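Leucyl aminopeptidase (Trypanosoma brucei brucei, PDB 5NTD) probably removes leucine and other amino acids from the N-terminus of peptides, as a manganese-bound M17 aminopeptidase that is seen here with the inhibitor bestatin. Local coordinates at residues Val16-Glu21 with Cys209-Asp214. Sequence-based numbering, arbitrary orientation. Where two conformers were deposited one is given.
Sequences VQSCVE and CQRLVD
Arg211 reaches from helix 196-214 to Ser18 and Cys19, in a buried contact between two roughly antiparallel helices. The axes of segments 16-20 and 209-214 come no closer than 10.9 Å, and the long arginine makes most of the join. Its CB already points toward helix 6-20. With CG anti to the backbone N (chi1 -173°), the extended chain carries the guanidinium across to Ser18. Arg211 CD packs against Cys19 SG at 3.8 Å. Arg211 NE lies 3.5 Å from Cys19 SG and gives a weak hydrogen bond to Ser18 OG. Arg211 CZ is 3.5 Å from Ser18 OG. Arg211 NH2 touches Ser18 CB and donates the stronger bond to Ser18 OG, at 2.8 Å. This bond is bent (143°). Ser18 OG and Cys19 SG both lie at the guanidinium edge, near its plane. Ser18 OG is also hydrogen-bonded to Phe15 O, one turn back. NH1 turns to Asn164 OD1 and Tyr176 O, so several bonds fix the guanidinium. Beside this polar link, Leu212 CD2 meets Cys19 SG at 4.1 Å. Ile228 of helix 222-236 touches both side chains, and Phe320 of helix 314-328 packs on Leu212. The contact thus joins the end of N-terminal helix 6-20 to helix 196-214, beside helices of the catalytic domain.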
loop_
_atom_site.group_PDB
_atom_site.type_symbol
_atom_site.label_atom_id
_atom_site.label_comp_id
_atom_site.label_asym_id
_atom_site.label_seq_id
_atom_site.Cartn_x
_atom_site.Cartn_y
_atom_site.Cartn_z
ATOM N N VAL G 16 3.598 -36.564 18.661
ATOM C CA VAL G 16 2.778 -36.564 19.900
ATOM C C VAL G 16 3.595 -37.204 21.033
ATOM O O VAL G 16 3.751 -36.646 22.125
ATOM C CB VAL G 16 1.440 -37.320 19.731
ATOM C CG1 VAL G 16 0.773 -37.615 21.081
ATOM C CG2 VAL G 16 0.506 -36.467 18.885
ATOM N N GLN G 17 4.114 -38.369 20.726
ATOM C CA GLN G 17 4.868 -39.149 21.706
ATOM C C GLN G 17 6.091 -38.375 22.197
ATOM O O GLN G 17 6.375 -38.352 23.394
ATOM C CB GLN G 17 5.265 -40.517 21.140
ATOM C CG GLN G 17 5.837 -41.452 22.218
ATOM C CD GLN G 17 6.431 -42.739 21.667
ATOM O OE1 GLN G 17 6.989 -42.783 20.565
ATOM N NE2 GLN G 17 6.286 -43.814 22.427
ATOM N N SER G 18 6.787 -37.712 21.270
ATOM C CA SER G 18 7.981 -36.902 21.632
ATOM C C SER G 18 7.611 -35.816 22.661
ATOM O O SER G 18 8.409 -35.437 23.496
ATOM C CB SER G 18 8.603 -36.229 20.396
ATOM O OG SER G 18 7.837 -35.075 19.991
ATOM N N CYS G 19 6.401 -35.285 22.546
ATOM C CA CYS G 19 5.954 -34.221 23.453
ATOM C C CYS G 19 5.488 -34.807 24.789
ATOM O O CYS G 19 5.821 -34.281 25.872
ATOM C CB CYS G 19 4.846 -33.359 22.828
ATOM S SG CYS G 19 5.428 -32.431 21.380
ATOM N N VAL G 20 4.704 -35.873 24.712
ATOM C CA VAL G 20 4.181 -36.538 25.964
ATOM C C VAL G 20 5.320 -37.056 26.854
ATOM O O VAL G 20 5.263 -36.975 28.065
ATOM C CB VAL G 20 3.232 -37.674 25.621
ATOM C CG1 VAL G 20 2.858 -38.473 26.857
ATOM C CG2 VAL G 20 1.973 -37.109 24.967
ATOM N N GLU G 21 6.376 -37.528 26.215
ATOM C CA GLU G 21 7.531 -38.128 26.917
ATOM C C GLU G 21 8.700 -37.166 27.092
ATOM O O GLU G 21 9.788 -37.576 27.529
ATOM C CB GLU G 21 8.008 -39.386 26.196
ATOM C CG GLU G 21 6.914 -40.445 26.133
ATOM C CD GLU G 21 7.342 -41.700 25.409
ATOM O OE1 GLU G 21 8.519 -41.793 25.004
ATOM O OE2 GLU G 21 6.479 -42.570 25.224
ATOM N N CYS G 209 6.842 -26.168 26.576
ATOM C CA CYS G 209 6.136 -24.984 26.075
ATOM C C CYS G 209 6.839 -24.469 24.823
ATOM O O CYS G 209 6.228 -24.266 23.774
ATOM C CB CYS G 209 6.083 -23.916 27.129
ATOM S SG CYS G 209 5.136 -22.444 26.650
ATOM N N GLN G 210 8.154 -24.375 24.927
ATOM C CA GLN G 210 9.006 -24.001 23.783
ATOM C C GLN G 210 8.802 -24.926 22.595
ATOM O O GLN G 210 8.668 -24.492 21.437
ATOM C CB GLN G 210 10.461 -23.990 24.187
ATOM C CG GLN G 210 11.367 -23.325 23.189
ATOM C CD GLN G 210 12.832 -23.660 23.447
ATOM O OE1 GLN G 210 13.617 -22.803 23.821
ATOM N NE2 GLN G 210 13.202 -24.912 23.204
ATOM N N ARG G 211 8.731 -26.210 22.886
ATOM C CA ARG G 211 8.598 -27.247 21.839
ATOM C C ARG G 211 7.296 -27.073 21.094
ATOM O O ARG G 211 7.247 -27.115 19.862
ATOM C CB ARG G 211 8.669 -28.637 22.464
ATOM C CG ARG G 211 8.718 -29.767 21.440
ATOM C CD ARG G 211 8.913 -31.143 22.091
ATOM N NE ARG G 211 8.941 -32.159 21.058
ATOM C CZ ARG G 211 9.971 -32.371 20.235
ATOM N NH1 ARG G 211 11.109 -31.696 20.361
ATOM N NH2 ARG G 211 9.844 -33.274 19.253
ATOM N N LEU G 212 6.229 -26.915 21.851
ATOM C CA LEU G 212 4.878 -26.809 21.281
ATOM C C LEU G 212 4.769 -25.545 20.383
ATOM O O LEU G 212 4.184 -25.573 19.311
ATOM C CB LEU G 212 3.817 -26.781 22.364
ATOM C CG LEU G 212 3.695 -28.059 23.223
ATOM C CD1 LEU G 212 2.858 -27.783 24.430
ATOM C CD2 LEU G 212 3.097 -29.213 22.435
ATOM N N VAL G 213 5.357 -24.464 20.863
ATOM C CA VAL G 213 5.295 -23.176 20.172
ATOM C C VAL G 213 6.157 -23.186 18.895
ATOM O O VAL G 213 5.700 -22.815 17.822
ATOM C CB VAL G 213 5.662 -22.025 21.120
ATOM C CG1 VAL G 213 5.678 -20.695 20.375
ATOM C CG2 VAL G 213 4.640 -21.958 22.229
ATOM N N ASP G 214 7.373 -23.685 19.030
ATOM C CA ASP G 214 8.319 -23.869 17.886
ATOM C C ASP G 214 7.733 -24.759 16.793
ATOM O O ASP G 214 7.959 -24.567 15.625
ATOM C CB ASP G 214 9.633 -24.527 18.322
ATOM C CG ASP G 214 10.670 -23.533 18.828
ATOM O OD1 ASP G 214 10.600 -22.335 18.485
ATOM O OD2 ASP G 214 11.516 -23.965 19.624
#